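Long-range contacts in SAHS4 (Ramazzottius varieornatus, PDB 5Z4G), which probably acts as a secreted, heat-soluble molecular shield when water is scarce and binds zinc ions: residues 72-77 / 91-96; 87-92 / 106-111; 25-30 / 60-65. All coordinates share one frame; numbering follows the deposited sequence.

Contact 1 (72-77 / 91-96). With ZN (zinc ion), chain C.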
loop_
_atom_site.group_PDB
_atom_site.type_symbol
_atom_site.label_atom_id
_atom_site.label_comp_id
_atom_site.label_asym_id
_atom_site.label_seq_id
_atom_site.Cartn_x
_atom_site.Cartn_y
_atom_site.Cartn_z
ATOM N N ASP A 72 -20.221 3.503 -3.572
ATOM C CA ASP A 72 -19.810 2.273 -4.266
ATOM C C ASP A 72 -18.286 2.198 -4.439
ATOM O O ASP A 72 -17.764 1.335 -5.154
ATOM C CB ASP A 72 -20.514 2.172 -5.629
ATOM C CG ASP A 72 -20.087 3.268 -6.600
ATOM O OD1 ASP A 72 -19.514 4.287 -6.158
ATOM O OD2 ASP A 72 -20.320 3.104 -7.814
ATOM N N HIS A 73 -17.582 3.116 -3.784
ATOM C CA HIS A 73 -16.126 3.167 -3.848
ATOM C C HIS A 73 -15.510 3.120 -2.453
ATOM O O HIS A 73 -16.201 3.359 -1.455
ATOM C CB HIS A 73 -15.648 4.414 -4.604
ATOM C CG HIS A 73 -16.080 5.707 -3.983
ATOM N ND1 HIS A 73 -17.137 6.445 -4.467
ATOM C CD2 HIS A 73 -15.581 6.404 -2.935
ATOM C CE1 HIS A 73 -17.272 7.540 -3.743
ATOM N NE2 HIS A 73 -16.348 7.535 -2.798
ATOM N N TYR A 74 -14.222 2.783 -2.409
ATOM C CA TYR A 74 -13.413 2.814 -1.196
ATOM C C TYR A 74 -12.520 4.031 -1.215
ATOM O O TYR A 74 -12.211 4.556 -2.285
ATOM C CB TYR A 74 -12.530 1.552 -1.106
ATOM C CG TYR A 74 -13.326 0.302 -0.861
ATOM C CD1 TYR A 74 -13.901 -0.409 -1.920
ATOM C CD2 TYR A 74 -13.551 -0.152 0.444
ATOM C CE1 TYR A 74 -14.669 -1.539 -1.681
ATOM C CE2 TYR A 74 -14.300 -1.287 0.691
ATOM C CZ TYR A 74 -14.857 -1.980 -0.375
ATOM O OH TYR A 74 -15.612 -3.107 -0.150
ATOM N N HIS A 75 -12.096 4.465 -0.033
ATOM C CA HIS A 75 -11.109 5.530 0.096
ATOM C C HIS A 75 -9.827 5.010 0.717
ATOM O O HIS A 75 -9.845 4.103 1.557
ATOM C CB HIS A 75 -11.646 6.635 0.985
ATOM C CG HIS A 75 -12.641 7.527 0.315
ATOM N ND1 HIS A 75 -12.279 8.701 -0.309
ATOM C CD2 HIS A 75 -13.981 7.418 0.165
ATOM C CE1 HIS A 75 -13.354 9.273 -0.821
ATOM N NE2 HIS A 75 -14.401 8.516 -0.545
ATOM N N VAL A 76 -8.719 5.614 0.302
ATOM C CA VAL A 76 -7.403 5.332 0.868
ATOM C C VAL A 76 -6.677 6.650 1.085
ATOM O O VAL A 76 -6.778 7.570 0.269
ATOM C CB VAL A 76 -6.564 4.341 0.002
ATOM C CG1 VAL A 76 -6.395 4.847 -1.433
ATOM C CG2 VAL A 76 -5.205 4.037 0.644
ATOM N N GLN A 77 -5.952 6.721 2.195
ATOM C CA GLN A 77 -5.120 7.852 2.507
ATOM C C GLN A 77 -3.835 7.331 3.113
ATOM O O GLN A 77 -3.870 6.483 4.014
ATOM C CB GLN A 77 -5.841 8.787 3.480
ATOM C CG GLN A 77 -5.062 10.029 3.866
ATOM C CD GLN A 77 -5.738 10.772 4.990
ATOM O OE1 GLN A 77 -5.732 10.327 6.141
ATOM N NE2 GLN A 77 -6.334 11.911 4.666
ATOM N N PHE A 91 -11.195 4.433 -5.011
ATOM C CA PHE A 91 -11.126 3.380 -6.022
ATOM C C PHE A 91 -12.340 2.470 -5.945
ATOM O O PHE A 91 -12.995 2.363 -4.905
ATOM C CB PHE A 91 -9.806 2.578 -5.908
ATOM C CG PHE A 91 -9.637 1.822 -4.604
ATOM C CD1 PHE A 91 -10.097 0.503 -4.465
ATOM C CD2 PHE A 91 -9.001 2.423 -3.512
ATOM C CE1 PHE A 91 -9.929 -0.191 -3.263
ATOM C CE2 PHE A 91 -8.851 1.738 -2.310
ATOM C CZ PHE A 91 -9.301 0.426 -2.187
ATOM N N LYS A 92 -12.621 1.815 -7.060
ATOM C CA LYS A 92 -13.648 0.785 -7.129
ATOM C C LYS A 92 -12.942 -0.503 -7.480
ATOM O O LYS A 92 -12.050 -0.505 -8.333
ATOM C CB LYS A 92 -14.712 1.130 -8.182
ATOM C CG LYS A 92 -15.451 2.425 -7.879
ATOM C CD LYS A 92 -16.559 2.734 -8.869
ATOM C CE LYS A 92 -17.136 4.101 -8.560
ATOM N NZ LYS A 92 -18.367 4.417 -9.331
ATOM N N MET A 93 -13.339 -1.596 -6.833
ATOM C CA MET A 93 -12.746 -2.906 -7.129
ATOM C C MET A 93 -12.840 -3.252 -8.608
ATOM O O MET A 93 -13.896 -3.118 -9.231
ATOM C CB MET A 93 -13.388 -4.015 -6.292
ATOM C CG MET A 93 -13.203 -3.838 -4.801
ATOM S SD MET A 93 -11.476 -3.886 -4.285
ATOM C CE MET A 93 -11.714 -3.487 -2.553
ATOM N N GLY A 94 -11.714 -3.671 -9.165
ATOM C CA GLY A 94 -11.636 -4.087 -10.567
ATOM C C GLY A 94 -11.584 -2.983 -11.613
ATOM O O GLY A 94 -11.556 -3.276 -12.812
ATOM N N GLN A 95 -11.563 -1.724 -11.176
ATOM C CA GLN A 95 -11.534 -0.592 -12.108
ATOM C C GLN A 95 -10.211 0.165 -11.996
ATOM O O GLN A 95 -9.785 0.538 -10.898
ATOM C CB GLN A 95 -12.735 0.339 -11.880
ATOM C CG GLN A 95 -14.080 -0.385 -11.980
ATOM C CD GLN A 95 -15.272 0.532 -11.837
ATOM O OE1 GLN A 95 -15.130 1.742 -11.837
ATOM N NE2 GLN A 95 -16.461 -0.052 -11.701
ATOM N N GLU A 96 -9.563 0.382 -13.136
ATOM C CA GLU A 96 -8.236 1.005 -13.153
ATOM C C GLU A 96 -8.274 2.465 -12.690
ATOM O O GLU A 96 -9.202 3.207 -13.012
ATOM C CB GLU A 96 -7.602 0.890 -14.548
ATOM C CG GLU A 96 -6.107 1.175 -14.596
ATOM C CD GLU A 96 -5.500 0.920 -15.964
ATOM O OE1 GLU A 96 -5.848 1.642 -16.920
ATOM O OE2 GLU A 96 -4.670 -0.004 -16.082
HETATM ZN ZN ZN C . -16.322 8.939 -1.184
HETATM O O HOH W 1 -15.720 -1.227 -5.315
HETATM O O HOH W 2 -15.813 10.338 -2.675
HETATM O O HOH W 3 -16.353 10.780 0.227
#
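Tyr74 and Phe91 form an antiparallel hydrogen-bonded pair, and their side chains leave the sheet on the same face. It is the CB of Tyr74, not its ring, that covers the phenyl: Tyr74 CB lies over one face, 3.6 Å from Phe91 CZ, in a CH-pi contact. The two rings, with planes at 20°, are slid so far apart that they barely overlap. Val76 comes in at the phenyl edge, its CG1 4.1 Å from Phe91 CE2. Met93 folds back at its second torsion (chi2 -63°), which carries the terminal CE over a face of the tyrosine, 3.6 Å from Tyr74 CE1, with the sulfur set obliquely as a Met-aromatic partner. Tyr74 N donates to Phe91 O at 2.8 Å, and Phe91 N returns the bond to Tyr74 O at 2.9 Å.

This is a pairing of successive strands in a fatty-acid-binding-protein-like barrel, at the point where strand 86-91 gives way to a type II turn from Lys92 to Gln95; Gly94 takes the positive phi of that turn. Away from the aromatic cluster, His73 and His75 turn to a zinc ion, His73 NE2 binding it at 2.1 Å, and Glu68, Glu71 and two waters complete the site. Behind these ligands, Trp66 stacks on the His75 ring, while the CG of Lys92 rests 3.8 Å from His73 CB. The extended lysine then reaches Asp72 OD2 with its NZ at 2.8 Å, on the syn side but 28° out of the carboxylate plane, and a water links Asp72 O to Met93 N.

Contact 2 (87-92 / 106-111); sequences METSFK and LKYVCT
The seam of the fatty-acid-binding-protein-like barrel, where strand 86-91 forms one edge of the sheet, is spanned here by side chains: Phe91 meets Tyr108 and Cys110, and Thr89 meets Tyr108. The axes of strands 87-91 and 106-111 come no closer than 9.2 Å and lie at 57°, too far apart and too splayed for main-chain pairing, and no direct hydrogen bond passes between the segments.

Side chains and water do the joining. Cys110 SG stands over a face of the Phe91 ring, 3.9 Å from its centroid and 18° off the normal, while Cys110 CB packs 3.6 Å from Phe91 CD1. The thiol gets there because SG lies beside the backbone N and anti to the carbonyl carbon (chi1 -67°). It occupies the face opposite the one covered by Tyr74 CB, which sandwiches the phenyl. Tyr108 approaches differently: Phe91 CB lies at the edge of its ring, near the plane, with Tyr108 OH 3.6 Å from that CB. The same hydroxyl meets Thr89 CG2 at 3.7 Å, the two side chains arriving from opposite directions. Replacing Phe91 by an alanine would probably open a gap between the strands and leave the Cys110 sulfur without its aromatic partner.

Polar groups are joined through three waters. One links Tyr108 OH to Thr89 OG1, lying 2.7 Å from Tyr108 OH; a second ties the hydroxyl to Ser90 O. A third accepts from Cys110 N, 2.8 Å away, and donates to Lys92 O, bridging two backbones that do not bond directly here. The chemistry thus implies a seam bridged by a mainly apolar cluster of Phe91, Cys110 and the Tyr108 ring edge, with three waters linking polar groups across it.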
loop_
_atom_site.group_PDB
_atom_site.type_symbol
_atom_site.label_atom_id
_atom_site.label_comp_id
_atom_site.label_asym_id
_atom_site.label_seq_id
_atom_site.Cartn_x
_atom_site.Cartn_y
_atom_site.Cartn_z
ATOM N N MET A 87 -0.854 10.875 0.019
ATOM C CA MET A 87 -1.715 10.392 -1.049
ATOM C C MET A 87 -3.122 10.249 -0.490
ATOM O O MET A 87 -3.297 9.808 0.644
ATOM C CB MET A 87 -1.198 9.055 -1.594
ATOM C CG MET A 87 -1.982 8.482 -2.771
ATOM S SD MET A 87 -3.388 7.462 -2.280
ATOM C CE MET A 87 -2.555 5.924 -1.885
ATOM N N GLU A 88 -4.115 10.624 -1.293
ATOM C CA GLU A 88 -5.522 10.484 -0.920
ATOM C C GLU A 88 -6.321 10.292 -2.190
ATOM O O GLU A 88 -6.311 11.147 -3.071
ATOM C CB GLU A 88 -6.010 11.699 -0.109
ATOM C CG GLU A 88 -7.515 11.759 0.119
ATOM C CD GLU A 88 -7.906 12.203 1.515
ATOM O OE1 GLU A 88 -7.168 13.000 2.137
ATOM O OE2 GLU A 88 -8.973 11.753 1.986
ATOM N N THR A 89 -6.987 9.150 -2.288
ATOM C CA THR A 89 -7.750 8.819 -3.480
ATOM C C THR A 89 -8.921 7.888 -3.163
ATOM O O THR A 89 -9.131 7.493 -2.011
ATOM C CB THR A 89 -6.833 8.292 -4.628
ATOM O OG1 THR A 89 -7.505 8.425 -5.887
ATOM C CG2 THR A 89 -6.396 6.839 -4.429
ATOM N N SER A 90 -9.692 7.578 -4.199
ATOM C CA SER A 90 -10.792 6.638 -4.106
ATOM C C SER A 90 -10.639 5.620 -5.223
ATOM O O SER A 90 -10.003 5.897 -6.240
ATOM C CB SER A 90 -12.132 7.365 -4.215
ATOM O OG SER A 90 -12.170 8.168 -5.377
ATOM N N PHE A 91 -11.195 4.433 -5.011
ATOM C CA PHE A 91 -11.126 3.380 -6.022
ATOM C C PHE A 91 -12.340 2.470 -5.945
ATOM O O PHE A 91 -12.995 2.363 -4.905
ATOM C CB PHE A 91 -9.806 2.578 -5.908
ATOM C CG PHE A 91 -9.637 1.822 -4.604
ATOM C CD1 PHE A 91 -10.097 0.503 -4.465
ATOM C CD2 PHE A 91 -9.001 2.423 -3.512
ATOM C CE1 PHE A 91 -9.929 -0.191 -3.263
ATOM C CE2 PHE A 91 -8.851 1.738 -2.310
ATOM C CZ PHE A 91 -9.301 0.426 -2.187
ATOM N N LYS A 92 -12.621 1.815 -7.060
ATOM C CA LYS A 92 -13.648 0.785 -7.129
ATOM C C LYS A 92 -12.942 -0.503 -7.480
ATOM O O LYS A 92 -12.050 -0.505 -8.333
ATOM C CB LYS A 92 -14.712 1.130 -8.182
ATOM C CG LYS A 92 -15.451 2.425 -7.879
ATOM C CD LYS A 92 -16.559 2.734 -8.869
ATOM C CE LYS A 92 -17.136 4.101 -8.560
ATOM N NZ LYS A 92 -18.367 4.417 -9.331
ATOM N N LEU A 106 1.499 6.055 -12.456
ATOM C CA LEU A 106 1.321 4.735 -11.900
ATOM C C LEU A 106 -0.126 4.347 -12.195
ATOM O O LEU A 106 -1.046 5.093 -11.862
ATOM C CB LEU A 106 1.589 4.807 -10.393
ATOM C CG LEU A 106 1.506 3.613 -9.451
ATOM C CD1 LEU A 106 2.483 3.801 -8.299
ATOM C CD2 LEU A 106 0.087 3.397 -8.943
ATOM N N LYS A 107 -0.313 3.200 -12.842
ATOM C CA LYS A 107 -1.641 2.640 -13.075
ATOM C C LYS A 107 -1.873 1.509 -12.084
ATOM O O LYS A 107 -0.975 0.716 -11.820
ATOM C CB LYS A 107 -1.767 2.118 -14.505
ATOM C CG LYS A 107 -1.675 3.193 -15.573
ATOM C CD LYS A 107 -1.848 2.601 -16.962
ATOM C CE LYS A 107 -1.520 3.626 -18.032
ATOM N NZ LYS A 107 -1.734 3.088 -19.403
ATOM N N TYR A 108 -3.067 1.433 -11.516
ATOM C CA TYR A 108 -3.351 0.361 -10.562
ATOM C C TYR A 108 -4.780 -0.163 -10.636
ATOM O O TYR A 108 -5.684 0.550 -11.068
ATOM C CB TYR A 108 -3.037 0.817 -9.122
ATOM C CG TYR A 108 -4.058 1.781 -8.568
ATOM C CD1 TYR A 108 -3.947 3.154 -8.804
ATOM C CD2 TYR A 108 -5.166 1.313 -7.837
ATOM C CE1 TYR A 108 -4.894 4.037 -8.320
ATOM C CE2 TYR A 108 -6.123 2.187 -7.353
ATOM C CZ TYR A 108 -5.979 3.545 -7.592
ATOM O OH TYR A 108 -6.921 4.410 -7.106
ATOM N N VAL A 109 -4.965 -1.410 -10.204
ATOM C CA VAL A 109 -6.291 -2.012 -10.041
ATOM C C VAL A 109 -6.317 -2.759 -8.713
ATOM O O VAL A 109 -5.410 -3.547 -8.427
ATOM C CB VAL A 109 -6.646 -3.010 -11.175
ATOM C CG1 VAL A 109 -8.067 -3.528 -10.991
ATOM C CG2 VAL A 109 -6.505 -2.370 -12.547
ATOM N N CYS A 110 -7.352 -2.509 -7.915
ATOM C CA CYS A 110 -7.553 -3.210 -6.644
ATOM C C CYS A 110 -8.590 -4.300 -6.798
ATOM O O CYS A 110 -9.624 -4.091 -7.421
ATOM C CB CYS A 110 -8.016 -2.249 -5.562
ATOM S SG CYS A 110 -6.764 -1.045 -5.123
ATOM N N THR A 111 -8.301 -5.468 -6.226
ATOM C CA THR A 111 -9.255 -6.573 -6.187
ATOM C C THR A 111 -9.200 -7.217 -4.811
ATOM O O THR A 111 -8.343 -6.872 -3.979
ATOM C CB THR A 111 -8.951 -7.641 -7.261
ATOM O OG1 THR A 111 -7.588 -8.063 -7.146
ATOM C CG2 THR A 111 -9.222 -7.114 -8.683
HETATM O O HOH W 4 -6.728 6.931 -7.985
HETATM O O HOH W 5 -9.267 4.543 -8.680
HETATM O O HOH W 6 -9.224 -0.475 -8.217
#

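Contact 3 (25-30 / 60-65)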
loop_
_atom_site.group_PDB
_atom_site.type_symbol
_atom_site.label_atom_id
_atom_site.label_comp_id
_atom_site.label_asym_id
_atom_site.label_seq_id
_atom_site.Cartn_x
_atom_site.Cartn_y
_atom_site.Cartn_z
ATOM N N LEU A 25 -9.710 -2.767 6.345
ATOM C CA LEU A 25 -10.363 -1.490 6.650
ATOM C C LEU A 25 -9.957 -1.000 8.031
ATOM O O LEU A 25 -9.956 -1.763 9.004
ATOM C CB LEU A 25 -11.894 -1.588 6.537
ATOM C CG LEU A 25 -12.503 -1.836 5.153
ATOM C CD1 LEU A 25 -13.964 -2.217 5.298
ATOM C CD2 LEU A 25 -12.352 -0.639 4.214
ATOM N N GLY A 26 -9.605 0.275 8.105
ATOM C CA GLY A 26 -9.087 0.863 9.345
ATOM C C GLY A 26 -7.881 1.734 9.093
ATOM O O GLY A 26 -7.509 1.978 7.933
ATOM N N LYS A 27 -7.276 2.205 10.182
ATOM C CA LYS A 27 -6.065 3.019 10.103
ATOM C C LYS A 27 -4.898 2.249 10.707
ATOM O O LYS A 27 -5.061 1.542 11.691
ATOM C CB LYS A 27 -6.251 4.367 10.797
ATOM C CG LYS A 27 -5.205 5.393 10.395
ATOM C CD LYS A 27 -5.426 6.704 11.107
ATOM C CE LYS A 27 -4.517 7.775 10.537
ATOM N NZ LYS A 27 -4.803 9.114 11.124
ATOM N N TRP A 28 -3.725 2.393 10.093
ATOM C CA TRP A 28 -2.583 1.528 10.342
ATOM C C TRP A 28 -1.307 2.352 10.445
ATOM O O TRP A 28 -1.111 3.290 9.675
ATOM C CB TRP A 28 -2.437 0.536 9.181
ATOM C CG TRP A 28 -3.672 -0.300 8.967
ATOM C CD1 TRP A 28 -4.686 -0.080 8.057
ATOM C CD2 TRP A 28 -4.035 -1.473 9.695
ATOM N NE1 TRP A 28 -5.647 -1.063 8.175
ATOM C CE2 TRP A 28 -5.267 -1.938 9.164
ATOM C CE3 TRP A 28 -3.408 -2.214 10.721
ATOM C CZ2 TRP A 28 -5.900 -3.109 9.644
ATOM C CZ3 TRP A 28 -4.040 -3.373 11.211
ATOM C CH2 TRP A 28 -5.274 -3.807 10.668
ATOM N N GLU A 29 -0.448 1.996 11.397
ATOM C CA GLU A 29 0.853 2.644 11.564
ATOM C C GLU A 29 1.961 1.627 11.349
ATOM O O GLU A 29 1.945 0.554 11.957
ATOM C CB GLU A 29 0.970 3.268 12.959
ATOM C CG GLU A 29 2.335 3.877 13.253
ATOM C CD GLU A 29 2.514 4.220 14.720
ATOM O OE1 GLU A 29 3.644 4.086 15.230
ATOM O OE2 GLU A 29 1.526 4.614 15.369
ATOM N N SER A 30 2.920 1.960 10.488
ATOM C CA SER A 30 4.049 1.064 10.226
ATOM C C SER A 30 4.824 0.805 11.519
ATOM O O SER A 30 5.035 1.723 12.334
ATOM C CB SER A 30 4.959 1.634 9.141
ATOM O OG SER A 30 5.503 2.882 9.514
ATOM N N LYS A 60 7.568 7.286 10.071
ATOM C CA LYS A 60 6.378 6.430 10.061
ATOM C C LYS A 60 5.544 6.603 8.800
ATOM O O LYS A 60 5.515 7.676 8.199
ATOM C CB LYS A 60 5.513 6.700 11.298
ATOM C CG LYS A 60 6.170 6.321 12.617
ATOM C CD LYS A 60 6.256 4.812 12.768
ATOM C CE LYS A 60 6.605 4.422 14.185
ATOM N NZ LYS A 60 6.650 2.942 14.314
ATOM N N THR A 61 4.866 5.527 8.416
ATOM C CA THR A 61 3.817 5.568 7.416
ATOM C C THR A 61 2.498 5.317 8.124
ATOM O O THR A 61 2.374 4.362 8.904
ATOM C CB THR A 61 4.012 4.459 6.350
ATOM O OG1 THR A 61 5.286 4.606 5.715
ATOM C CG2 THR A 61 2.914 4.477 5.283
ATOM N N LEU A 62 1.520 6.169 7.838
ATOM C CA LEU A 62 0.143 5.937 8.239
ATOM C C LEU A 62 -0.671 5.567 7.011
ATOM O O LEU A 62 -0.592 6.226 5.977
ATOM C CB LEU A 62 -0.446 7.166 8.941
ATOM C CG LEU A 62 0.314 7.694 10.157
ATOM C CD1 LEU A 62 -0.429 8.873 10.768
ATOM C CD2 LEU A 62 0.567 6.609 11.199
ATOM N N LEU A 63 -1.454 4.508 7.131
ATOM C CA LEU A 63 -2.281 4.048 6.040
ATOM C C LEU A 63 -3.720 3.947 6.526
ATOM O O LEU A 63 -3.979 3.390 7.589
ATOM C CB LEU A 63 -1.744 2.691 5.601
ATOM C CG LEU A 63 -2.457 1.828 4.596
ATOM C CD1 LEU A 63 -2.597 2.563 3.280
ATOM C CD2 LEU A 63 -1.597 0.582 4.438
ATOM N N LYS A 64 -4.663 4.490 5.759
ATOM C CA LYS A 64 -6.071 4.407 6.142
ATOM C C LYS A 64 -6.915 3.956 4.962
ATOM O O LYS A 64 -6.819 4.535 3.886
ATOM C CB LYS A 64 -6.576 5.751 6.697
ATOM C CG LYS A 64 -7.978 5.678 7.309
ATOM C CD LYS A 64 -8.281 6.865 8.198
ATOM C CE LYS A 64 -8.958 7.991 7.444
ATOM N NZ LYS A 64 -9.843 8.773 8.352
ATOM N N TYR A 65 -7.733 2.926 5.181
ATOM C CA TYR A 65 -8.721 2.456 4.198
ATOM C C TYR A 65 -10.089 2.560 4.831
ATOM O O TYR A 65 -10.265 2.143 5.979
ATOM C CB TYR A 65 -8.466 0.981 3.831
ATOM C CG TYR A 65 -7.284 0.750 2.932
ATOM C CD1 TYR A 65 -7.389 0.956 1.555
ATOM C CD2 TYR A 65 -6.072 0.277 3.443
ATOM C CE1 TYR A 65 -6.313 0.724 0.707
ATOM C CE2 TYR A 65 -4.988 0.044 2.602
ATOM C CZ TYR A 65 -5.113 0.279 1.242
ATOM O OH TYR A 65 -4.038 0.074 0.420
#
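Trp28 and Leu63 stand on one face of an antiparallel pair, with Tyr65 on the same face, and meet stem to stem, Trp28 CB 4.2 Å from Leu63 CB. The indole presents its edge to Leu63 O, while its NE1 bonds to Trp24 O. Gly26, with its backbone turned to positive phi, pairs with Tyr65 where a side chain would jam against the preceding carbonyl.

On the other face, Lys27 and Lys64 cross with their aliphatic parts touching, Lys27 CG 4.0 Å from Lys64 CB, and their charged ends find different partners: Lys27 NZ pairs with the carboxylate of the C-terminal Ala161, and Lys64 reaches Trp66 in a cation-pi contact. Glu29 and Leu62 instead lie alongside, pointing the same way, with Leu62 CD2 3.8 Å from Glu29 CB.

Where the pairing ends, the side chain of Ser30 joins the backbone bonding. Its OG, between the backbone N and the carbonyl carbon (chi1 61°), accepts Thr61 N at 2.9 Å in an almost straight bond (176°), and Ser30 N donates to Thr61 O. Lys60, bent at its second torsion (chi2 -71°), swings its NZ to Ser30 O at 2.8 Å, in the carbonyl plane, and also pairs with Asp32. This join of the first two barrel strands thus has an aromatic and aliphatic face, a mixed face of lysine stems, Glu29 and Leu62 whose two ammonium ends are probably eased by separate partners, and a polar closure at Ser30.

In the fold
Along the chain, contact 3 closes first, and contacts 1 and 2 follow, sharing Phe91 and Lys92. Contacts 1 and 2 are close neighbours, their centres about 6 Å apart, whereas the centre of contact 3 lies about 16 Å from each. All three reach one antiparallel sheet, in which strands 26-30, 62-66, 74-79 and 86-91 stand side by side: contact 3 joins the first two, contact 1 the last two, and contact 2 reaches from strand 86-91 to strand 104-113. A probable backbone hydrogen bond from Lys64 N to Gln77 O ties contact 1 to contact 3. Together they illustrate how a barrel passes from regular strand pairing to a seam bridged by side chains and water, with a zinc site beside it.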